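PDB 3TFZ: cyclase from Streptomyces sp. R1128, which probably cyclises and aromatises the first ring of a poly-ketone intermediate in the R1128 aromatic polyketide pathway. Local coordinates for residues H9-V23 / V147-V161. Sequence-based numbering, arbitrary orientation.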
ATOM      1  N   HIS A   9      -1.776  -2.157  -3.056  1.00 13.25           N
ATOM      2  CA  HIS A   9      -2.193  -1.661  -1.725  1.00 16.22           C
ATOM      3  C   HIS A   9      -1.395  -2.469  -0.706  1.00 14.31           C
ATOM      4  O   HIS A   9      -1.000  -3.578  -1.040  1.00 15.92           O
ATOM      5  CB  HIS A   9      -3.686  -1.811  -1.444  1.00 15.86           C
ATOM      6  CG  HIS A   9      -4.566  -0.959  -2.313  1.00 24.90           C
ATOM      7  ND1 HIS A   9      -4.814  -1.246  -3.648  1.00 29.41           N
ATOM      8  CD2 HIS A   9      -5.288   0.151  -2.036  1.00 26.22           C
ATOM      9  CE1 HIS A   9      -5.653  -0.357  -4.149  1.00 27.94           C
ATOM     10  NE2 HIS A   9      -5.955   0.499  -3.190  1.00 30.35           N
ATOM     11  N   THR A  10      -1.213  -1.938   0.508  1.00 13.34           N
ATOM     12  CA  THR A  10      -0.428  -2.646   1.499  1.00 13.68           C
ATOM     13  C   THR A  10      -0.924  -2.332   2.897  1.00 14.12           C
ATOM     14  O   THR A  10      -1.572  -1.295   3.096  1.00 14.61           O
ATOM     15  CB  THR A  10       1.153  -2.383   1.313  1.00 13.85           C
ATOM     16  OG1 THR A  10       1.909  -3.286   2.073  1.00 13.29           O
ATOM     17  CG2 THR A  10       1.614  -0.894   1.590  1.00 13.23           C
ATOM     18  N   VAL A  11      -0.550  -3.218   3.828  1.00 12.58           N
ATOM     19  CA  VAL A  11      -0.784  -3.138   5.296  1.00 11.60           C
ATOM     20  C   VAL A  11       0.387  -3.900   5.958  1.00 11.95           C
ATOM     21  O   VAL A  11       1.022  -4.763   5.300  1.00  9.72           O
ATOM     22  CB  VAL A  11      -2.178  -3.768   5.472  1.00 14.40           C
ATOM     23  CG1 VAL A  11      -2.306  -5.340   5.728  1.00  8.55           C
ATOM     24  CG2 VAL A  11      -3.344  -2.753   5.676  1.00 15.27           C
ATOM     25  N   THR A  12       0.736  -3.505   7.201  1.00 13.21           N
ATOM     26  CA  THR A  12       1.792  -4.066   8.017  1.00 13.14           C
ATOM     27  C   THR A  12       1.048  -4.946   8.961  1.00 14.40           C
ATOM     28  O   THR A  12       0.184  -4.445   9.669  1.00 15.94           O
ATOM     29  CB  THR A  12       2.549  -2.942   8.783  1.00 14.04           C
ATOM     30  OG1 THR A  12       3.278  -2.163   7.857  1.00 15.20           O
ATOM     31  CG2 THR A  12       3.605  -3.506   9.673  1.00 14.77           C
ATOM     32  N   VAL A  13       1.347  -6.251   8.989  1.00 15.61           N
ATOM     33  CA  VAL A  13       0.639  -7.236   9.870  1.00 14.22           C
ATOM     34  C   VAL A  13       1.473  -7.541  11.124  1.00 16.22           C
ATOM     35  O   VAL A  13       2.684  -7.858  11.035  1.00 16.69           O
ATOM     36  CB  VAL A  13       0.307  -8.515   9.126  1.00 14.45           C
ATOM     37  CG1 VAL A  13      -0.605  -9.540  10.003  1.00 12.98           C
ATOM     38  CG2 VAL A  13      -0.461  -8.161   7.793  1.00 11.29           C
ATOM     39  N   ALA A  14       0.883  -7.375  12.321  1.00 16.41           N
ATOM     40  CA  ALA A  14       1.694  -7.642  13.511  1.00 16.69           C
ATOM     41  C   ALA A  14       1.670  -9.180  13.725  1.00 16.62           C
ATOM     42  O   ALA A  14       1.077  -9.633  14.681  1.00 17.63           O
ATOM     43  CB  ALA A  14       1.138  -6.874  14.758  1.00 15.06           C
ATOM     44  N   ALA A  15       2.221  -9.974  12.791  1.00 15.33           N
ATOM     45  CA  ALA A  15       2.353 -11.466  12.907  1.00 14.36           C
ATOM     46  C   ALA A  15       3.551 -11.870  12.075  1.00 15.17           C
ATOM     47  O   ALA A  15       3.868 -11.179  11.075  1.00 14.28           O
ATOM     48  CB  ALA A  15       1.086 -12.210  12.367  1.00 13.84           C
ATOM     49  N   PRO A  16       4.194 -13.048  12.388  1.00 16.01           N
ATOM     50  CA  PRO A  16       5.332 -13.515  11.502  1.00 15.61           C
ATOM     51  C   PRO A  16       4.876 -13.920  10.069  1.00 16.12           C
ATOM     52  O   PRO A  16       3.733 -14.319   9.871  1.00 17.47           O
ATOM     53  CB  PRO A  16       5.895 -14.754  12.272  1.00 16.46           C
ATOM     54  CG  PRO A  16       5.274 -14.623  13.820  1.00 12.50           C
ATOM     55  CD  PRO A  16       3.888 -14.035  13.452  1.00 15.40           C
ATOM     56  N   ALA A  17       5.781 -13.907   9.104  1.00 16.03           N
ATOM     57  CA  ALA A  17       5.433 -13.996   7.676  1.00 15.44           C
ATOM     58  C   ALA A  17       4.909 -15.365   7.367  1.00 16.15           C
ATOM     59  O   ALA A  17       4.034 -15.495   6.575  1.00 19.11           O
ATOM     60  CB  ALA A  17       6.646 -13.592   6.807  1.00 11.44           C
ATOM     61  N   ASP A  18       5.402 -16.381   8.033  1.00 19.41           N
ATOM     62  CA  ASP A  18       4.923 -17.750   7.950  1.00 22.25           C
ATOM     63  C   ASP A  18       3.467 -17.914   8.426  1.00 22.09           C
ATOM     64  O   ASP A  18       2.716 -18.674   7.836  1.00 23.02           O
ATOM     65  CB  ASP A  18       5.894 -18.742   8.701  1.00 24.19           C
ATOM     66  CG  ASP A  18       7.247 -18.914   7.974  1.00 30.25           C
ATOM     67  OD1 ASP A  18       7.440 -18.423   6.807  1.00 39.82           O
ATOM     68  OD2 ASP A  18       8.165 -19.521   8.529  1.00 37.54           O
ATOM     69  N   LEU A  19       3.058 -17.211   9.482  1.00 22.58           N
ATOM     70  CA  LEU A  19       1.687 -17.300   9.883  1.00 21.73           C
ATOM     71  C   LEU A  19       0.730 -16.610   8.859  1.00 20.75           C
ATOM     72  O   LEU A  19      -0.419 -17.092   8.534  1.00 21.62           O
ATOM     73  CB  LEU A  19       1.578 -16.757  11.277  1.00 23.66           C
ATOM     74  CG  LEU A  19       0.172 -16.845  11.901  1.00 24.91           C
ATOM     75  CD1 LEU A  19      -0.240 -18.360  11.886  1.00 28.62           C
ATOM     76  CD2 LEU A  19       0.358 -16.356  13.285  1.00 24.13           C
ATOM     77  N   VAL A  20       1.197 -15.502   8.303  1.00 17.62           N
ATOM     78  CA  VAL A  20       0.465 -14.821   7.269  1.00 14.37           C
ATOM     79  C   VAL A  20       0.345 -15.699   6.033  1.00 14.84           C
ATOM     80  O   VAL A  20      -0.646 -15.668   5.386  1.00 14.44           O
ATOM     81  CB  VAL A  20       1.147 -13.493   6.944  1.00 13.54           C
ATOM     82  CG1 VAL A  20       0.457 -12.800   5.788  1.00 10.24           C
ATOM     83  CG2 VAL A  20       1.156 -12.564   8.184  1.00 11.50           C
ATOM     84  N   TRP A  21       1.412 -16.422   5.677  1.00 17.09           N
ATOM     85  CA  TRP A  21       1.385 -17.348   4.586  1.00 17.01           C
ATOM     86  C   TRP A  21       0.244 -18.370   4.839  1.00 18.22           C
ATOM     87  O   TRP A  21      -0.592 -18.575   3.952  1.00 17.12           O
ATOM     88  CB  TRP A  21       2.744 -18.078   4.438  1.00 19.20           C
ATOM     89  CG  TRP A  21       2.598 -19.138   3.338  1.00 20.30           C
ATOM     90  CD1 TRP A  21       2.543 -20.509   3.481  1.00 21.15           C
ATOM     91  CD2 TRP A  21       2.393 -18.860   1.948  1.00 21.04           C
ATOM     92  NE1 TRP A  21       2.333 -21.094   2.235  1.00 21.41           N
ATOM     93  CE2 TRP A  21       2.182 -20.094   1.295  1.00 20.75           C
ATOM     94  CE3 TRP A  21       2.370 -17.653   1.183  1.00 22.60           C
ATOM     95  CZ2 TRP A  21       1.959 -20.174  -0.101  1.00 16.62           C
ATOM     96  CZ3 TRP A  21       2.169 -17.726  -0.132  1.00 18.03           C
ATOM     97  CH2 TRP A  21       2.011 -18.992  -0.789  1.00 19.94           C
ATOM     98  N   GLU A  22       0.240 -19.017   6.030  1.00 18.19           N
ATOM     99  CA  GLU A  22      -0.764 -19.981   6.367  1.00 20.10           C
ATOM    100  C   GLU A  22      -2.201 -19.498   6.169  1.00 19.15           C
ATOM    101  O   GLU A  22      -3.012 -20.285   5.742  1.00 19.54           O
ATOM    102  CB  GLU A  22      -0.588 -20.531   7.778  1.00 21.89           C
ATOM    103  CG  GLU A  22       0.688 -21.407   7.934  1.00 31.75           C
ATOM    104  CD  GLU A  22       0.886 -21.840   9.357  1.00 44.29           C
ATOM    105  OE1 GLU A  22      -0.148 -21.792  10.099  1.00 47.86           O
ATOM    106  OE2 GLU A  22       2.053 -22.226   9.735  1.00 49.43           O
ATOM    107  N   VAL A  23      -2.513 -18.244   6.530  1.00 17.48           N
ATOM    108  CA  VAL A  23      -3.818 -17.673   6.350  1.00 18.05           C
ATOM    109  C   VAL A  23      -4.095 -17.462   4.792  1.00 19.62           C
ATOM    110  O   VAL A  23      -5.184 -17.803   4.278  1.00 20.14           O
ATOM    111  CB  VAL A  23      -3.906 -16.349   7.152  1.00 17.16           C
ATOM    112  CG1 VAL A  23      -5.114 -15.466   6.812  1.00 14.35           C
ATOM    113  CG2 VAL A  23      -3.808 -16.614   8.696  1.00 17.54           C
ATOM    114  N   VAL A 147      -8.809  -3.130  -0.069  1.00 20.28           N
ATOM    115  CA  VAL A 147      -8.757  -2.652   1.327  1.00 17.74           C
ATOM    116  C   VAL A 147      -9.407  -3.677   2.327  1.00 18.11           C
ATOM    117  O   VAL A 147      -8.780  -3.993   3.288  1.00 19.69           O
ATOM    118  CB  VAL A 147      -9.325  -1.173   1.443  1.00 18.40           C
ATOM    119  CG1 VAL A 147      -9.421  -0.733   2.900  1.00 16.16           C
ATOM    120  CG2 VAL A 147      -8.371  -0.213   0.661  1.00 17.44           C
ATOM    121  N   ALA A 148     -10.590  -4.225   2.030  1.00 17.04           N
ATOM    122  CA  ALA A 148     -11.330  -5.149   2.854  1.00 18.50           C
ATOM    123  C   ALA A 148     -10.595  -6.482   2.968  1.00 18.89           C
ATOM    124  O   ALA A 148     -10.485  -7.018   4.076  1.00 19.36           O
ATOM    125  CB  ALA A 148     -12.794  -5.368   2.292  1.00 18.45           C
ATOM    126  N   ASP A 149      -9.967  -6.916   1.869  1.00 19.03           N
ATOM    127  CA  ASP A 149      -9.233  -8.180   1.817  1.00 19.38           C
ATOM    128  C   ASP A 149      -7.950  -8.143   2.643  1.00 17.76           C
ATOM    129  O   ASP A 149      -7.620  -9.066   3.391  1.00 17.49           O
ATOM    130  CB  ASP A 149      -8.908  -8.537   0.312  1.00 21.15           C
ATOM    131  CG  ASP A 149     -10.116  -9.163  -0.482  1.00 27.21           C
ATOM    132  OD1 ASP A 149     -11.235  -9.392   0.099  1.00 28.96           O
ATOM    133  OD2 ASP A 149      -9.928  -9.425  -1.720  1.00 33.02           O
ATOM    134  N   LEU A 150      -7.129  -7.132   2.370  1.00 17.53           N
ATOM    135  CA  LEU A 150      -5.926  -6.836   3.176  1.00 14.47           C
ATOM    136  C   LEU A 150      -6.227  -6.833   4.665  1.00 14.84           C
ATOM    137  O   LEU A 150      -5.492  -7.451   5.369  1.00 17.69           O
ATOM    138  CB  LEU A 150      -5.292  -5.497   2.735  1.00 11.99           C
ATOM    139  CG  LEU A 150      -4.403  -5.506   1.474  1.00 14.50           C
ATOM    140  CD1 LEU A 150      -4.035  -4.090   0.996  1.00  9.55           C
ATOM    141  CD2 LEU A 150      -3.067  -6.333   1.632  1.00 12.83           C
ATOM    142  N   ASN A 151      -7.216  -6.048   5.135  1.00 15.89           N
ATOM    143  CA  ASN A 151      -7.675  -5.975   6.540  1.00 17.42           C
ATOM    144  C   ASN A 151      -8.245  -7.343   7.117  1.00 16.94           C
ATOM    145  O   ASN A 151      -8.045  -7.679   8.287  1.00 17.93           O
ATOM    146  CB  ASN A 151      -8.687  -4.820   6.743  1.00 16.81           C
ATOM    147  CG  ASN A 151      -8.032  -3.411   6.590  1.00 23.99           C
ATOM    148  OD1 ASN A 151      -6.835  -3.149   6.912  1.00 22.14           O
ATOM    149  ND2 ASN A 151      -8.861  -2.466   6.163  1.00 30.46           N
ATOM    150  N   ALA A 152      -8.936  -8.112   6.291  1.00 17.53           N
ATOM    151  CA  ALA A 152      -9.439  -9.465   6.628  1.00 16.83           C
ATOM    152  C   ALA A 152      -8.227 -10.308   7.000  1.00 17.46           C
ATOM    153  O   ALA A 152      -8.217 -10.957   8.056  1.00 19.98           O
ATOM    154  CB  ALA A 152     -10.128 -10.061   5.454  1.00 15.35           C
ATOM    155  N   VAL A 153      -7.184 -10.269   6.157  1.00 15.99           N
ATOM    156  CA  VAL A 153      -6.042 -11.142   6.324  1.00 14.97           C
ATOM    157  C   VAL A 153      -5.250 -10.752   7.601  1.00 15.50           C
ATOM    158  O   VAL A 153      -4.820 -11.613   8.360  1.00 16.00           O
ATOM    159  CB  VAL A 153      -5.125 -11.211   5.074  1.00 14.05           C
ATOM    160  CG1 VAL A 153      -3.862 -12.088   5.397  1.00 12.74           C
ATOM    161  CG2 VAL A 153      -5.830 -11.803   3.925  1.00 13.43           C
ATOM    162  N   LEU A 154      -5.052  -9.441   7.791  1.00 15.74           N
ATOM    163  CA  LEU A 154      -4.366  -8.883   8.934  1.00 15.75           C
ATOM    164  C   LEU A 154      -5.078  -9.204  10.233  1.00 16.63           C
ATOM    165  O   LEU A 154      -4.412  -9.691  11.149  1.00 17.76           O
ATOM    166  CB  LEU A 154      -4.200  -7.373   8.715  1.00 16.25           C
ATOM    167  CG  LEU A 154      -4.157  -6.126   9.644  1.00 21.33           C
ATOM    168  CD1 LEU A 154      -4.688  -6.144  11.156  1.00 21.07           C
ATOM    169  CD2 LEU A 154      -3.002  -5.163   9.397  1.00 18.91           C
ATOM    170  N   GLY A 155      -6.428  -8.961  10.302  1.00 17.61           N
ATOM    171  CA  GLY A 155      -7.264  -9.251  11.475  1.00 17.00           C
ATOM    172  C   GLY A 155      -7.089 -10.741  11.848  1.00 17.93           C
ATOM    173  O   GLY A 155      -6.883 -11.086  13.009  1.00 17.94           O
ATOM    174  N   GLU A 156      -7.134 -11.593  10.848  1.00 16.69           N
ATOM    175  CA  GLU A 156      -7.046 -13.033  11.033  1.00 18.22           C
ATOM    176  C   GLU A 156      -5.686 -13.532  11.507  1.00 18.02           C
ATOM    177  O   GLU A 156      -5.591 -14.444  12.358  1.00 19.53           O
ATOM    178  CB  GLU A 156      -7.447 -13.754   9.750  1.00 18.30           C
ATOM    179  CG  GLU A 156      -7.366 -15.282   9.865  1.00 19.02           C
ATOM    180  CD  GLU A 156      -8.274 -15.914  10.912  1.00 20.53           C
ATOM    181  OE1 GLU A 156      -9.226 -15.280  11.424  1.00 20.29           O
ATOM    182  OE2 GLU A 156      -8.047 -17.104  11.235  1.00 24.45           O
ATOM    183  N   ALA A 157      -4.617 -12.991  10.934  1.00 17.29           N
ATOM    184  CA  ALA A 157      -3.287 -13.406  11.351  1.00 16.79           C
ATOM    185  C   ALA A 157      -3.032 -12.947  12.797  1.00 15.75           C
ATOM    186  O   ALA A 157      -2.417 -13.670  13.616  1.00 18.40           O
ATOM    187  CB  ALA A 157      -2.143 -12.864  10.329  1.00 16.11           C
ATOM    188  N   GLU A 158      -3.430 -11.733  13.097  1.00 15.27           N
ATOM    189  CA  GLU A 158      -3.223 -11.172  14.439  1.00 17.16           C
ATOM    190  C   GLU A 158      -4.120 -11.907  15.548  1.00 17.78           C
ATOM    191  O   GLU A 158      -3.630 -12.219  16.632  1.00 19.39           O
ATOM    192  CB  GLU A 158      -3.408  -9.650  14.411  1.00 17.13           C
ATOM    193  CG  GLU A 158      -2.465  -8.925  13.486  1.00 19.49           C
ATOM    194  CD  GLU A 158      -2.596  -7.383  13.530  1.00 20.23           C
ATOM    195  OE1 GLU A 158      -3.472  -6.908  14.254  1.00 23.60           O
ATOM    196  OE2 GLU A 158      -1.879  -6.642  12.802  1.00 19.86           O
ATOM    197  N   ARG A 159      -5.396 -12.172  15.255  1.00 16.08           N
ATOM    198  CA  ARG A 159      -6.255 -13.126  15.965  1.00 18.49           C
ATOM    199  C   ARG A 159      -5.539 -14.433  16.342  1.00 19.22           C
ATOM    200  O   ARG A 159      -5.759 -14.961  17.407  1.00 21.67           O
ATOM    201  CB  ARG A 159      -7.307 -13.533  14.953  1.00 18.05           C
ATOM    202  CG  ARG A 159      -8.489 -14.018  15.477  1.00 21.93           C
ATOM    203  CD  ARG A 159      -9.725 -13.946  14.490  1.00 22.61           C
ATOM    204  NE  ARG A 159     -10.121 -12.571  14.201  1.00 23.61           N
ATOM    205  CZ  ARG A 159     -10.401 -12.071  12.977  1.00 25.75           C
ATOM    206  NH1 ARG A 159     -10.385 -12.843  11.854  1.00 20.60           N
ATOM    207  NH2 ARG A 159     -10.752 -10.770  12.885  1.00 23.53           N
ATOM    208  N   ARG A 160      -4.819 -15.027  15.396  1.00 18.78           N
ATOM    209  CA  ARG A 160      -4.068 -16.252  15.583  1.00 22.49           C
ATOM    210  C   ARG A 160      -2.818 -16.138  16.453  1.00 23.90           C
ATOM    211  O   ARG A 160      -2.502 -17.065  17.170  1.00 27.49           O
ATOM    212  CB  ARG A 160      -3.675 -16.884  14.234  1.00 23.45           C
ATOM    213  CG  ARG A 160      -4.873 -17.242  13.424  1.00 23.34           C
ATOM    214  CD  ARG A 160      -4.538 -18.260  12.436  1.00 26.20           C
ATOM    215  NE  ARG A 160      -5.660 -18.372  11.500  1.00 29.91           N
ATOM    216  CZ  ARG A 160      -5.757 -19.289  10.524  1.00 33.80           C
ATOM    217  NH1 ARG A 160      -4.767 -20.178  10.289  1.00 33.51           N
ATOM    218  NH2 ARG A 160      -6.844 -19.305   9.771  1.00 24.23           N
ATOM    219  N   VAL A 161      -2.091 -15.033  16.330  1.00 23.97           N
ATOM    220  CA  VAL A 161      -1.117 -14.646  17.325  1.00 23.46           C
ATOM    221  C   VAL A 161      -1.691 -14.568  18.753  1.00 25.07           C
ATOM    222  O   VAL A 161      -1.023 -15.094  19.694  1.00 26.77           O
ATOM    223  CB  VAL A 161      -0.347 -13.287  16.997  1.00 24.64           C
ATOM    224  CG1 VAL A 161       0.622 -12.982  18.187  1.00 20.50           C
ATOM    225  CG2 VAL A 161       0.428 -13.411  15.731  1.00 22.15           C
TER
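The CG2 methyl of V23 lies over the centre of one face of the R160 guanidinium, 3.7 Å above its plane, while E156 holds the edge of the same group. There R160 grips a single oxygen side-on, NE and NH2 both donating to E156 OE2 in the guanidinium plane, a hydrogen-bonded salt bridge with R160 NE to E156 OE2 at 2.7 Å. The other carboxylate oxygen, OE1, forms a second such bridge with R159 NH1 at the edge of that guanidinium, one face of which rests over G155 O. One carboxylate thus joins two arginines in a salt-bridge network and fixes the turn of the plane that V23 packs against. A leucine in place of E156 would probably leave both guanidiniums without their shared anion and R160 freer to swing off V23.

The arrangement illustrates knobs-into-holes packing: V23 is the knob among V153, E156, A157 and R160, with CG1, anti to the backbone N, 3.8 Å from E156 CG. Close by, A157 CB meets V13 CG1 at 3.7 Å and also touches A15 and V20, a small residue that lets helix 17-23 come near at V20. V161 CG2 touches both A15 CB and L19 CD2. The one hydrogen bond across the contact is nearly straight (171°): A14 N, at the centre of an inverse gamma turn, donates to E158 OE2 over 2.9 Å. Toward the N-terminal end of helix 147-161, L154 CD2 reaches V11 CG1 at 3.7 Å, and L150 CD1 packs against CB of H9, whose NE2 hydrogen-bonds E143 OE1.

This is the helix-grip layout of the Bet v 1-like fold. Strand 9-13, part of strand 5-13 and paired with strand 105-116, runs 13° from the direction of helix 147-161, within the long helix 131-164; helix 17-23, of helix 17-25, crosses 147-161 at 120°. W96 of strand 89-100 and I33 of helix 30-33 touch it too.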